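Side-chain contacts in 4-hydroxy-tetrahydrodipicolinate synthase (Thermotoga maritima, PDB 1O5K), which catalyses the condensation of pyruvate with aspartate-beta-semialdehyde to 4-hydroxy-tetrahydrodipicolinate, a step on the route to lysine: residues A[23-28]-A[266-271]; A[34-39]-A[71-76]; A[43-48]-A[224-229]; A[64-69]-A[280-285]. All blocks are in the same frame, centred on the assembly; numbering follows the deposited sequence.

Interaction 1. Residues A[23-28]-A[266-271]; sequences TPFKNG and PVKAAL
Lys268 reaches out of helix 265-273 and brings its ammonium group to the backbone of Thr23 and Phe25. The hydrogen bond comes first: NZ donates to O of Thr23 at 2.7 Å, with a C=O...N angle of 145° and the nitrogen tilted 34° out of the carbonyl plane. Two further partners share NZ, a salt bridge to Glu58 and a hydrogen bond to O of Glu280, so a buried charge is gripped by one carboxylate and two carbonyls. Water plays a smaller part. A single molecule accepts from N of Phe25 at 3.0 Å and, weakly, from NZ of Lys268 at 3.2 Å, bridging the two. The Phe25 ring lies alongside, its CD1 3.3 Å from NZ of Lys268, approached obliquely, while O of Thr23 sits over the ring centre, 3.6 Å above its plane. The lysine chain kinks at chi3 (141°), which brings its end onto the Thr23 carbonyl. With a methionine in its place, Glu58 would probably be left without its charged mate and the carbonyls of Thr23 and Glu280 without this donor. The side chain of Lys268 is about 7 Å from that of Thr56, a predicted pyruvate-binding residue, which puts this buried lysine near the probable pyruvate site of the TIM barrel. OG1 of Thr23 is bound to O of Gly57. Around the contact, Thr23 and Phe25 pack on Leu30 of strand 29-30, Pro24 leans on Tyr35 of helix 32-44, and Ala269 and Ala270 pack on Leu296 and Leu300 of helix 290-302.

Interaction 2. Residues A[34-39]-A[71-76]; sequences SYERLV and VSRTLE. With CA (calcium ion), chain C.
The Tyr35 ring carries Val39 CG2 on one face, 3.6 Å above its plane and offset toward the rim, and takes Thr74 OG1 at its edge, in plane. The second flat group, the Arg73 guanidinium, meets its partners at the edge too: OE2 of Glu36 and OE2 of Glu76 both lie close to its plane. Arg73 NH2 donates to OE2 of Glu36 at 2.9 Å in a nearly straight bond (170°), although the nitrogen comes from above the carboxylate plane, the two planes being 51° apart. Its NH1 turns to OE2 of Glu76 at 2.7 Å, one helical turn further on, and makes a three-residue salt-bridge network. A water bridges the first pair, donating to OE2 of Glu36 at 2.7 Å and accepting from NE of Arg73 at 3.1 Å. OE1 of Glu36 is held by Arg40, so positive charges flank this carboxylate and probably stabilise its ionised form. Deeper in, OH of Tyr35 donates to OG1 of Thr74 at 2.6 Å. That hydroxyl is bonded in turn to O of Leu70, so both buried hydroxyls are used. With CG anti to the backbone N (chi1 -176°), the tyrosine points across the gap between the helices. The backbone O of Glu76 binds the calcium ion at 2.3 Å, together with three waters and Asp79. Helices 32-44 and 64-78 are successive helices of the TIM barrel, either side of strand 49-52 in sequence; Tyr35, Val39 and Thr74 rest on that strand and Thr74 also on Val84 of strand 84-87.

Interaction 3. Residues A[43-48]-A[224-229]; sequences LENGVN and VAPKQM
Asn45 and Val47 straddle Pro226 where two neighbouring helices of the TIM barrel come together: the chain here lies just after helix 32-44, and helix 226-237 is starting. The backbones run close, CA of Asn45 lying 5.0 Å from CA of Lys227. Starting at Asn45 CB, the first touch is Pro226 CG at 3.6 Å, with Pro226 CB only slightly further off, so CG and CB of the proline bear on the base of the asparagine. A chi1 of -75° sets CG of Asn45 beside its backbone N, opposite the carbonyl carbon, and lays the amide along Pro226. One step out, CG of Asn45 is still over the same ring carbon at 3.9 Å. There the amide splits. OD1 turns to Lys227 and rests against its CB at 3.7 Å, a plain van der Waals touch, while ND2 skirts CG of Pro226 and hydrogen-bonds O of Tyr41, a turn back in helix 32-44. That bond fixes which way the amide is flipped and ties the side chain back to helix 32-44. Lys227 offers CB and, more distantly, CD; its amine leads away from the contact. Pro226 is the first residue of its helix, with Ala225 at the N-cap, and its ring also packs on Tyr41 and Gln42. Tyr41 OH is bonded to O of Val224, a second link between the same two parts. Helix 226-237 follows strand 216-219, so the contact closes the outer layer across strand 16-20, which lies between 216-219 and 49-52. At its inner end CG2 of Val47 meets CB of Pro226 at 3.7 Å.

Interaction 4. Residues A[64-69]-A[280-285]; sequences EDEREK and ELRLPL
Glu66 and Arg282 meet head-on across the surface in a two-pronged salt bridge. Each terminal nitrogen of the guanidinium takes one carboxylate oxygen. NH1 donates to OE1 of Glu66 at 2.9 Å, almost perfectly straight at 177° and on the syn side; NH2 donates to OE2 of Glu66, also at 2.9 Å, with a more bent angle of 161° and from above the carboxylate plane. The two flat groups are turned 28° apart. Both nitrogens have a second acceptor as well: O of Thr61 for NH1 and O of Gly28 for NH2. NE is bonded elsewhere too, so all three guanidinium nitrogens are used, while Phe25 packs against the group. Separately, the backbone N of Arg282 donates to OE2 of Glu58, and the backbone N of Glu66 is taken by OD1 of Asn63 at the start of helix 64-78. A fully extended arginine chain from CG to NE spans the gap. A leucine in place of Glu66 removes the carboxylate, and the Arg282 charge would probably be left to the carbonyls of Thr61 and Gly28 and be less firmly fixed. Next along the loop, Leu283 to Leu285 pack on residues of the second subunit. This is an end-on bidentate arginine-carboxylate pair, pinning a barrel helix to the loop that leads into helix 290-302.

How the interactions relate
Going from the N terminus, residues 23-28 open interaction 1, whose loop returns only at helix 265-273, and interactions 2 and 3 both fall within that span. Interaction 2 closes a short loop, joining helices 32-44 and 64-78 across strand 49-52. Interaction 3 begins between its two halves, at the end of helix 32-44, and reaches the last barrel helix, so it crosses interaction 2. Interaction 4 starts on helix 64-78 and ends past helix 265-273, crossing all the others. Interactions 1 and 4 touch directly through the 23-28 turn and the 280-285 loop; Leu271 packs on Val224. Together they join the first two barrel helices to each other, to the last barrel helix and to the C-terminal helical part.

Interaction 1. Residues A[23-28]-A[266-271]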
loop_
_atom_site.group_PDB
_atom_site.type_symbol
_atom_site.label_atom_id
_atom_site.label_comp_id
_atom_site.label_asym_id
_atom_site.label_seq_id
_atom_site.Cartn_x
_atom_site.Cartn_y
_atom_site.Cartn_z
ATOM N N THR A 23 5.465 -29.462 10.800
ATOM C CA THR A 23 5.391 -30.828 10.379
ATOM C C THR A 23 6.813 -31.243 9.950
ATOM O O THR A 23 7.230 -30.922 8.857
ATOM C CB THR A 23 4.381 -30.967 9.212
ATOM O OG1 THR A 23 3.071 -30.539 9.643
ATOM C CG2 THR A 23 4.226 -32.426 8.850
ATOM N N PRO A 24 7.568 -31.947 10.802
ATOM C CA PRO A 24 8.892 -32.368 10.390
ATOM C C PRO A 24 8.880 -33.441 9.325
ATOM O O PRO A 24 7.996 -34.308 9.309
ATOM C CB PRO A 24 9.514 -32.917 11.682
ATOM C CG PRO A 24 8.607 -32.437 12.777
ATOM C CD PRO A 24 7.273 -32.342 12.179
ATOM N N PHE A 25 9.861 -33.355 8.433
ATOM C CA PHE A 25 10.091 -34.317 7.405
ATOM C C PHE A 25 11.497 -34.818 7.479
ATOM O O PHE A 25 12.413 -34.093 7.904
ATOM C CB PHE A 25 9.907 -33.719 5.997
ATOM C CG PHE A 25 8.545 -33.057 5.766
ATOM C CD1 PHE A 25 8.447 -31.699 5.439
ATOM C CD2 PHE A 25 7.370 -33.789 5.872
ATOM C CE1 PHE A 25 7.221 -31.102 5.223
ATOM C CE2 PHE A 25 6.151 -33.180 5.681
ATOM C CZ PHE A 25 6.054 -31.869 5.349
ATOM N N LYS A 26 11.665 -36.060 7.058
ATOM C CA LYS A 26 13.002 -36.653 6.839
ATOM C C LYS A 26 12.973 -37.437 5.537
ATOM O O LYS A 26 12.062 -38.240 5.333
ATOM C CB LYS A 26 13.356 -37.574 7.966
ATOM C CG LYS A 26 14.768 -38.154 7.813
ATOM C CD LYS A 26 15.366 -38.497 9.158
ATOM C CE LYS A 26 16.693 -39.216 8.974
ATOM N NZ LYS A 26 17.209 -39.683 10.294
ATOM N N ASN A 27 13.934 -37.218 4.644
ATOM C CA ASN A 27 13.886 -37.813 3.315
ATOM C C ASN A 27 12.537 -37.553 2.611
ATOM O O ASN A 27 12.043 -38.409 1.881
ATOM C CB ASN A 27 14.161 -39.335 3.378
ATOM C CG ASN A 27 15.563 -39.678 3.824
ATOM O OD1 ASN A 27 16.494 -38.942 3.528
ATOM N ND2 ASN A 27 15.736 -40.851 4.482
ATOM N N GLY A 28 11.943 -36.396 2.892
ATOM C CA GLY A 28 10.674 -36.004 2.326
ATOM C C GLY A 28 9.462 -36.690 2.906
ATOM O O GLY A 28 8.354 -36.325 2.552
ATOM N N PRO A 266 12.098 -20.096 8.032
ATOM C CA PRO A 266 13.015 -19.785 9.163
ATOM C C PRO A 266 12.839 -20.649 10.400
ATOM O O PRO A 266 13.836 -21.159 10.939
ATOM C CB PRO A 266 12.672 -18.320 9.485
ATOM C CG PRO A 266 12.147 -17.797 8.133
ATOM C CD PRO A 266 11.239 -18.916 7.749
ATOM N N VAL A 267 11.596 -20.891 10.784
ATOM C CA VAL A 267 11.371 -21.684 12.033
ATOM C C VAL A 267 11.910 -23.135 11.910
ATOM O O VAL A 267 12.520 -23.676 12.871
ATOM C CB VAL A 267 9.910 -21.591 12.514
ATOM C CG1 VAL A 267 8.960 -22.392 11.645
ATOM C CG2 VAL A 267 9.804 -22.056 13.972
ATOM N N LYS A 268 11.811 -23.732 10.726
ATOM C CA LYS A 268 12.392 -25.056 10.524
ATOM C C LYS A 268 13.913 -24.989 10.611
ATOM O O LYS A 268 14.507 -25.859 11.204
ATOM C CB LYS A 268 11.915 -25.731 9.234
ATOM C CG LYS A 268 10.505 -26.300 9.347
ATOM C CD LYS A 268 10.112 -27.155 8.169
ATOM C CE LYS A 268 9.318 -28.344 8.609
ATOM N NZ LYS A 268 8.905 -29.242 7.531
ATOM N N ALA A 269 14.531 -23.944 10.050
ATOM C CA ALA A 269 16.011 -23.804 10.149
ATOM C C ALA A 269 16.445 -23.631 11.621
ATOM O O ALA A 269 17.410 -24.220 12.058
ATOM C CB ALA A 269 16.533 -22.685 9.252
ATOM N N ALA A 270 15.666 -22.866 12.377
ATOM C CA ALA A 270 15.850 -22.676 13.808
ATOM C C ALA A 270 15.730 -23.998 14.606
ATOM O O ALA A 270 16.600 -24.335 15.425
ATOM C CB ALA A 270 14.827 -21.612 14.326
ATOM N N LEU A 271 14.662 -24.755 14.360
ATOM C CA LEU A 271 14.476 -26.068 15.012
ATOM C C LEU A 271 15.614 -27.023 14.675
ATOM O O LEU A 271 16.098 -27.809 15.542
ATOM C CB LEU A 271 13.121 -26.641 14.630
ATOM C CG LEU A 271 11.975 -25.881 15.355
ATOM C CD1 LEU A 271 10.673 -26.251 14.689
ATOM C CD2 LEU A 271 11.924 -26.236 16.791
HETATM O O HOH W 1 11.499 -30.869 8.566
#

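Interaction 2. Residues A[34-39]-A[71-76]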
loop_
_atom_site.group_PDB
_atom_site.type_symbol
_atom_site.label_atom_id
_atom_site.label_comp_id
_atom_site.label_asym_id
_atom_site.label_seq_id
_atom_site.Cartn_x
_atom_site.Cartn_y
_atom_site.Cartn_z
ATOM N N SER A 34 10.873 -37.095 15.362
ATOM C CA SER A 34 11.211 -35.719 15.644
ATOM C C SER A 34 9.965 -34.919 16.090
ATOM O O SER A 34 10.042 -34.110 16.995
ATOM C CB SER A 34 11.832 -35.055 14.414
ATOM O OG SER A 34 13.131 -35.591 14.175
ATOM N N TYR A 35 8.833 -35.160 15.459
ATOM C CA TYR A 35 7.568 -34.467 15.840
ATOM C C TYR A 35 7.273 -34.706 17.308
ATOM O O TYR A 35 6.973 -33.764 18.062
ATOM C CB TYR A 35 6.440 -34.999 14.996
ATOM C CG TYR A 35 5.133 -34.322 15.224
ATOM C CD1 TYR A 35 4.987 -32.981 14.940
ATOM C CD2 TYR A 35 4.072 -34.994 15.804
ATOM C CE1 TYR A 35 3.767 -32.326 15.129
ATOM C CE2 TYR A 35 2.857 -34.345 16.021
ATOM C CZ TYR A 35 2.713 -33.020 15.705
ATOM O OH TYR A 35 1.508 -32.364 15.913
ATOM N N GLU A 36 7.361 -35.962 17.733
ATOM C CA GLU A 36 7.033 -36.298 19.120
ATOM C C GLU A 36 7.952 -35.574 20.142
ATOM O O GLU A 36 7.462 -35.102 21.186
ATOM C CB GLU A 36 7.000 -37.807 19.320
ATOM C CG GLU A 36 6.936 -38.199 20.779
ATOM C CD GLU A 36 6.557 -39.647 21.007
ATOM O OE1 GLU A 36 6.575 -40.035 22.191
ATOM O OE2 GLU A 36 6.230 -40.365 20.028
ATOM N N ARG A 37 9.238 -35.428 19.815
ATOM C CA ARG A 37 10.179 -34.634 20.627
ATOM C C ARG A 37 9.739 -33.174 20.751
ATOM O O ARG A 37 9.884 -32.550 21.816
ATOM C CB ARG A 37 11.602 -34.626 20.030
ATOM C CG ARG A 37 12.398 -35.879 20.215
ATOM C CD ARG A 37 13.948 -35.687 19.990
ATOM N NE ARG A 37 14.321 -35.295 18.619
ATOM C CZ ARG A 37 14.680 -36.148 17.647
ATOM N NH1 ARG A 37 14.728 -37.464 17.872
ATOM N NH2 ARG A 37 15.001 -35.692 16.436
ATOM N N LEU A 38 9.253 -32.631 19.649
ATOM C CA LEU A 38 8.785 -31.257 19.608
ATOM C C LEU A 38 7.501 -31.097 20.431
ATOM O O LEU A 38 7.379 -30.129 21.176
ATOM C CB LEU A 38 8.596 -30.789 18.163
ATOM C CG LEU A 38 8.319 -29.309 18.009
ATOM C CD1 LEU A 38 9.410 -28.483 18.734
ATOM C CD2 LEU A 38 8.177 -28.887 16.526
ATOM N N VAL A 39 6.564 -32.041 20.302
ATOM C CA VAL A 39 5.313 -31.979 21.085
ATOM C C VAL A 39 5.678 -32.028 22.572
ATOM O O VAL A 39 5.205 -31.217 23.329
ATOM C CB VAL A 39 4.354 -33.099 20.714
ATOM C CG1 VAL A 39 3.138 -33.162 21.673
ATOM C CG2 VAL A 39 3.903 -32.935 19.248
ATOM N N VAL A 71 -2.411 -36.188 12.868
ATOM C CA VAL A 71 -3.439 -35.759 13.821
ATOM C C VAL A 71 -3.550 -36.828 14.924
ATOM O O VAL A 71 -3.580 -36.510 16.131
ATOM C CB VAL A 71 -4.777 -35.517 13.129
ATOM C CG1 VAL A 71 -5.966 -35.432 14.171
ATOM C CG2 VAL A 71 -4.652 -34.265 12.269
ATOM N N SER A 72 -3.674 -38.086 14.512
ATOM C CA SER A 72 -3.843 -39.177 15.470
ATOM C C SER A 72 -2.664 -39.248 16.416
ATOM O O SER A 72 -2.846 -39.430 17.639
ATOM C CB SER A 72 -4.014 -40.503 14.733
ATOM O OG SER A 72 -5.253 -40.464 14.031
ATOM N N ARG A 73 -1.452 -39.093 15.876
ATOM C CA ARG A 73 -0.276 -39.168 16.736
ATOM C C ARG A 73 -0.222 -38.000 17.742
ATOM O O ARG A 73 0.193 -38.186 18.862
ATOM C CB ARG A 73 1.014 -39.231 15.930
ATOM C CG ARG A 73 2.261 -39.527 16.770
ATOM C CD ARG A 73 2.117 -40.874 17.547
ATOM N NE ARG A 73 3.114 -41.085 18.591
ATOM C CZ ARG A 73 2.962 -41.925 19.639
ATOM N NH1 ARG A 73 1.839 -42.616 19.820
ATOM N NH2 ARG A 73 3.933 -42.067 20.536
ATOM N N THR A 74 -0.664 -36.803 17.345
ATOM C CA THR A 74 -0.674 -35.655 18.245
ATOM C C THR A 74 -1.630 -35.932 19.402
ATOM O O THR A 74 -1.280 -35.785 20.585
ATOM C CB THR A 74 -1.127 -34.411 17.509
ATOM O OG1 THR A 74 -0.298 -34.220 16.344
ATOM C CG2 THR A 74 -0.931 -33.193 18.411
ATOM N N LEU A 75 -2.827 -36.404 19.057
ATOM C CA LEU A 75 -3.813 -36.760 20.120
ATOM C C LEU A 75 -3.278 -37.815 21.080
ATOM O O LEU A 75 -3.511 -37.729 22.296
ATOM C CB LEU A 75 -5.149 -37.134 19.503
ATOM C CG LEU A 75 -5.908 -36.039 18.787
ATOM C CD1 LEU A 75 -6.865 -36.659 17.763
ATOM C CD2 LEU A 75 -6.663 -35.136 19.801
ATOM N N GLU A 76 -2.582 -38.817 20.555
ATOM C CA GLU A 76 -1.945 -39.862 21.356
ATOM C C GLU A 76 -0.893 -39.326 22.329
ATOM O O GLU A 76 -0.922 -39.643 23.508
ATOM C CB GLU A 76 -1.296 -40.914 20.458
ATOM C CG GLU A 76 -2.337 -41.775 19.766
ATOM C CD GLU A 76 -1.750 -42.696 18.706
ATOM O OE1 GLU A 76 -2.539 -43.455 18.092
ATOM O OE2 GLU A 76 -0.530 -42.661 18.483
HETATM CA CA CA C . -1.186 -41.540 24.825
HETATM O O HOH W 2 5.868 -40.541 17.363
HETATM O O HOH W 3 -4.010 -41.261 24.653
HETATM O O HOH W 4 0.783 -41.205 26.043
HETATM O O HOH W 5 0.812 -42.267 23.849
#

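Interaction 3. Residues A[43-48]-A[224-229]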
loop_
_atom_site.group_PDB
_atom_site.type_symbol
_atom_site.label_atom_id
_atom_site.label_comp_id
_atom_site.label_asym_id
_atom_site.label_seq_id
_atom_site.Cartn_x
_atom_site.Cartn_y
_atom_site.Cartn_z
ATOM N N LEU A 43 4.670 -29.296 25.562
ATOM C CA LEU A 43 3.891 -29.721 26.713
ATOM C C LEU A 43 4.626 -29.381 27.986
ATOM O O LEU A 43 4.030 -28.890 28.945
ATOM C CB LEU A 43 3.633 -31.221 26.680
ATOM C CG LEU A 43 2.528 -31.656 25.696
ATOM C CD1 LEU A 43 2.575 -33.165 25.500
ATOM C CD2 LEU A 43 1.140 -31.177 26.148
ATOM N N GLU A 44 5.934 -29.614 27.970
ATOM C CA GLU A 44 6.761 -29.418 29.155
ATOM C C GLU A 44 6.944 -27.941 29.515
ATOM O O GLU A 44 7.299 -27.605 30.636
ATOM C CB GLU A 44 8.135 -30.067 28.962
ATOM N N ASN A 45 6.753 -27.071 28.548
ATOM C CA ASN A 45 6.907 -25.625 28.724
ATOM C C ASN A 45 5.611 -24.834 28.842
ATOM O O ASN A 45 5.618 -23.600 28.712
ATOM C CB ASN A 45 7.822 -25.102 27.625
ATOM C CG ASN A 45 9.246 -25.460 27.896
ATOM O OD1 ASN A 45 9.831 -24.949 28.869
ATOM N ND2 ASN A 45 9.792 -26.421 27.129
ATOM N N GLY A 46 4.492 -25.528 29.088
ATOM C CA GLY A 46 3.263 -24.832 29.495
ATOM C C GLY A 46 2.364 -24.271 28.424
ATOM O O GLY A 46 1.450 -23.481 28.708
ATOM N N VAL A 47 2.595 -24.674 27.177
ATOM C CA VAL A 47 1.718 -24.305 26.082
ATOM C C VAL A 47 0.306 -24.847 26.329
ATOM O O VAL A 47 0.138 -25.924 26.888
ATOM C CB VAL A 47 2.402 -24.787 24.759
ATOM C CG1 VAL A 47 1.494 -24.939 23.617
ATOM C CG2 VAL A 47 3.539 -23.815 24.436
ATOM N N ASN A 48 -0.705 -24.083 25.917
ATOM C CA ASN A 48 -2.067 -24.367 26.275
ATOM C C ASN A 48 -2.921 -25.009 25.177
ATOM O O ASN A 48 -4.022 -25.407 25.446
ATOM C CB ASN A 48 -2.742 -23.116 26.825
ATOM C CG ASN A 48 -2.443 -22.957 28.344
ATOM O OD1 ASN A 48 -2.150 -23.942 29.011
ATOM N ND2 ASN A 48 -2.483 -21.769 28.844
ATOM N N VAL A 224 9.991 -22.647 19.088
ATOM C CA VAL A 224 11.342 -22.605 19.610
ATOM C C VAL A 224 11.439 -22.044 20.998
ATOM O O VAL A 224 12.302 -22.470 21.769
ATOM C CB VAL A 224 12.326 -21.853 18.674
ATOM C CG1 VAL A 224 12.395 -22.566 17.298
ATOM C CG2 VAL A 224 11.958 -20.423 18.509
ATOM N N ALA A 225 10.535 -21.122 21.345
ATOM C CA ALA A 225 10.573 -20.468 22.642
ATOM C C ALA A 225 9.218 -20.522 23.350
ATOM O O ALA A 225 8.621 -19.478 23.636
ATOM C CB ALA A 225 10.982 -19.017 22.407
ATOM N N PRO A 226 8.725 -21.726 23.643
ATOM C CA PRO A 226 7.410 -21.882 24.232
ATOM C C PRO A 226 7.289 -21.224 25.594
ATOM O O PRO A 226 6.296 -20.563 25.859
ATOM C CB PRO A 226 7.233 -23.410 24.313
ATOM C CG PRO A 226 8.625 -23.934 24.336
ATOM C CD PRO A 226 9.366 -23.030 23.394
ATOM N N LYS A 227 8.278 -21.397 26.457
ATOM C CA LYS A 227 8.164 -20.840 27.812
ATOM C C LYS A 227 8.071 -19.339 27.800
ATOM O O LYS A 227 7.298 -18.771 28.583
ATOM C CB LYS A 227 9.368 -21.259 28.647
ATOM C CG LYS A 227 9.458 -20.690 30.063
ATOM C CD LYS A 227 10.652 -21.389 30.735
ATOM C CE LYS A 227 11.397 -20.502 31.708
ATOM N NZ LYS A 227 12.658 -21.182 32.156
ATOM N N GLN A 228 8.824 -18.707 26.904
ATOM C CA GLN A 228 8.850 -17.236 26.799
ATOM C C GLN A 228 7.540 -16.694 26.269
ATOM O O GLN A 228 6.988 -15.704 26.811
ATOM C CB GLN A 228 10.051 -16.785 25.939
ATOM C CG GLN A 228 11.378 -17.100 26.582
ATOM C CD GLN A 228 11.771 -18.589 26.629
ATOM O OE1 GLN A 228 11.479 -19.381 25.714
ATOM N NE2 GLN A 228 12.459 -18.967 27.714
ATOM N N MET A 229 6.973 -17.334 25.236
ATOM C CA MET A 229 5.634 -16.898 24.784
ATOM C C MET A 229 4.555 -17.128 25.830
ATOM O O MET A 229 3.653 -16.306 26.016
ATOM C CB MET A 229 5.240 -17.615 23.490
ATOM C CG MET A 229 6.027 -17.191 22.312
ATOM S SD MET A 229 5.816 -15.385 21.899
ATOM C CE MET A 229 4.178 -15.196 21.377
#

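Interaction 4. Residues A[64-69]-A[280-285]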
loop_
_atom_site.group_PDB
_atom_site.type_symbol
_atom_site.label_atom_id
_atom_site.label_comp_id
_atom_site.label_asym_id
_atom_site.label_seq_id
_atom_site.Cartn_x
_atom_site.Cartn_y
_atom_site.Cartn_z
ATOM N N GLU A 64 -3.624 -36.518 2.435
ATOM C CA GLU A 64 -4.664 -36.894 3.391
ATOM C C GLU A 64 -4.258 -38.007 4.344
ATOM O O GLU A 64 -4.599 -37.967 5.525
ATOM C CB GLU A 64 -5.966 -37.287 2.673
ATOM C CG GLU A 64 -6.659 -36.128 1.963
ATOM C CD GLU A 64 -8.185 -36.224 2.026
ATOM O OE1 GLU A 64 -8.740 -37.360 1.927
ATOM O OE2 GLU A 64 -8.826 -35.157 2.192
ATOM N N ASP A 65 -3.568 -39.023 3.851
ATOM C CA ASP A 65 -3.140 -40.111 4.714
ATOM C C ASP A 65 -2.129 -39.620 5.766
ATOM O O ASP A 65 -2.199 -39.969 6.932
ATOM C CB ASP A 65 -2.607 -41.270 3.884
ATOM C CG ASP A 65 -3.743 -42.018 3.135
ATOM O OD1 ASP A 65 -4.786 -42.322 3.798
ATOM O OD2 ASP A 65 -3.689 -42.331 1.905
ATOM N N GLU A 66 -1.235 -38.735 5.361
ATOM C CA GLU A 66 -0.305 -38.099 6.294
ATOM C C GLU A 66 -0.970 -37.252 7.386
ATOM O O GLU A 66 -0.535 -37.255 8.545
ATOM C CB GLU A 66 0.693 -37.232 5.492
ATOM C CG GLU A 66 1.688 -38.084 4.767
ATOM C CD GLU A 66 2.508 -37.304 3.763
ATOM O OE1 GLU A 66 2.034 -36.246 3.290
ATOM O OE2 GLU A 66 3.631 -37.762 3.457
ATOM N N ARG A 67 -2.015 -36.530 7.008
ATOM C CA ARG A 67 -2.767 -35.715 7.945
ATOM C C ARG A 67 -3.359 -36.640 9.016
ATOM O O ARG A 67 -3.292 -36.332 10.214
ATOM C CB ARG A 67 -3.926 -35.032 7.241
ATOM C CG ARG A 67 -3.543 -33.996 6.265
ATOM C CD ARG A 67 -4.764 -33.443 5.481
ATOM N NE ARG A 67 -5.793 -32.884 6.357
ATOM C CZ ARG A 67 -5.848 -31.605 6.758
ATOM N NH1 ARG A 67 -4.948 -30.710 6.365
ATOM N NH2 ARG A 67 -6.813 -31.221 7.564
ATOM N N GLU A 68 -3.942 -37.763 8.586
ATOM C CA GLU A 68 -4.557 -38.677 9.546
ATOM C C GLU A 68 -3.509 -39.147 10.555
ATOM O O GLU A 68 -3.741 -39.119 11.762
ATOM C CB GLU A 68 -5.215 -39.869 8.844
ATOM C CG GLU A 68 -5.562 -40.945 9.851
ATOM C CD GLU A 68 -6.465 -42.020 9.310
ATOM O OE1 GLU A 68 -6.537 -43.065 9.993
ATOM O OE2 GLU A 68 -7.091 -41.806 8.239
ATOM N N LYS A 69 -2.331 -39.521 10.063
ATOM C CA LYS A 69 -1.279 -40.023 10.928
ATOM C C LYS A 69 -0.777 -38.967 11.901
ATOM O O LYS A 69 -0.558 -39.258 13.066
ATOM C CB LYS A 69 -0.083 -40.501 10.095
ATOM C CG LYS A 69 -0.344 -41.766 9.357
ATOM C CD LYS A 69 0.840 -42.117 8.489
ATOM C CE LYS A 69 0.708 -43.546 7.918
ATOM N NZ LYS A 69 2.034 -44.033 7.407
ATOM N N GLU A 280 14.116 -29.727 6.398
ATOM C CA GLU A 280 13.547 -30.204 5.128
ATOM C C GLU A 280 12.163 -29.609 5.016
ATOM O O GLU A 280 11.414 -29.592 6.004
ATOM C CB GLU A 280 13.398 -31.720 5.103
ATOM C CG GLU A 280 14.662 -32.516 4.952
ATOM C CD GLU A 280 14.365 -33.951 4.575
ATOM O OE1 GLU A 280 13.341 -34.233 3.882
ATOM O OE2 GLU A 280 15.155 -34.791 4.978
ATOM N N LEU A 281 11.830 -29.160 3.804
ATOM C CA LEU A 281 10.521 -28.628 3.500
ATOM C C LEU A 281 10.058 -29.289 2.222
ATOM O O LEU A 281 10.831 -29.924 1.530
ATOM C CB LEU A 281 10.570 -27.109 3.284
ATOM C CG LEU A 281 10.928 -26.364 4.587
ATOM C CD1 LEU A 281 12.347 -25.937 4.662
ATOM C CD2 LEU A 281 9.975 -25.226 4.893
ATOM N N ARG A 282 8.776 -29.177 1.926
ATOM C CA ARG A 282 8.328 -29.672 0.621
ATOM C C ARG A 282 8.076 -28.527 -0.396
ATOM O O ARG A 282 7.524 -27.439 -0.029
ATOM C CB ARG A 282 7.053 -30.446 0.820
ATOM C CG ARG A 282 7.296 -31.764 1.486
ATOM C CD ARG A 282 6.045 -32.566 1.669
ATOM N NE ARG A 282 6.327 -33.859 2.290
ATOM C CZ ARG A 282 5.389 -34.712 2.676
ATOM N NH1 ARG A 282 4.099 -34.435 2.488
ATOM N NH2 ARG A 282 5.740 -35.859 3.214
ATOM N N LEU A 283 8.399 -28.799 -1.644
ATOM C CA LEU A 283 8.234 -27.833 -2.717
ATOM C C LEU A 283 6.755 -27.442 -2.772
ATOM O O LEU A 283 5.873 -28.310 -2.587
ATOM C CB LEU A 283 8.723 -28.431 -4.067
ATOM C CG LEU A 283 10.229 -28.493 -4.284
ATOM C CD1 LEU A 283 10.474 -29.034 -5.636
ATOM C CD2 LEU A 283 10.843 -27.087 -4.144
ATOM N N PRO A 284 6.436 -26.156 -2.992
ATOM C CA PRO A 284 7.365 -25.099 -3.419
ATOM C C PRO A 284 8.213 -24.393 -2.328
ATOM O O PRO A 284 8.886 -23.430 -2.669
ATOM C CB PRO A 284 6.416 -24.076 -4.048
ATOM C CG PRO A 284 5.184 -24.196 -3.178
ATOM C CD PRO A 284 5.047 -25.662 -2.945
ATOM N N LEU A 285 8.216 -24.892 -1.090
ATOM C CA LEU A 285 9.078 -24.342 -0.066
ATOM C C LEU A 285 10.438 -25.010 -0.161
ATOM O O LEU A 285 10.557 -26.146 -0.636
ATOM C CB LEU A 285 8.498 -24.461 1.330
ATOM C CG LEU A 285 7.141 -23.807 1.548
ATOM C CD1 LEU A 285 6.754 -23.855 3.005
ATOM C CD2 LEU A 285 7.106 -22.358 1.018
#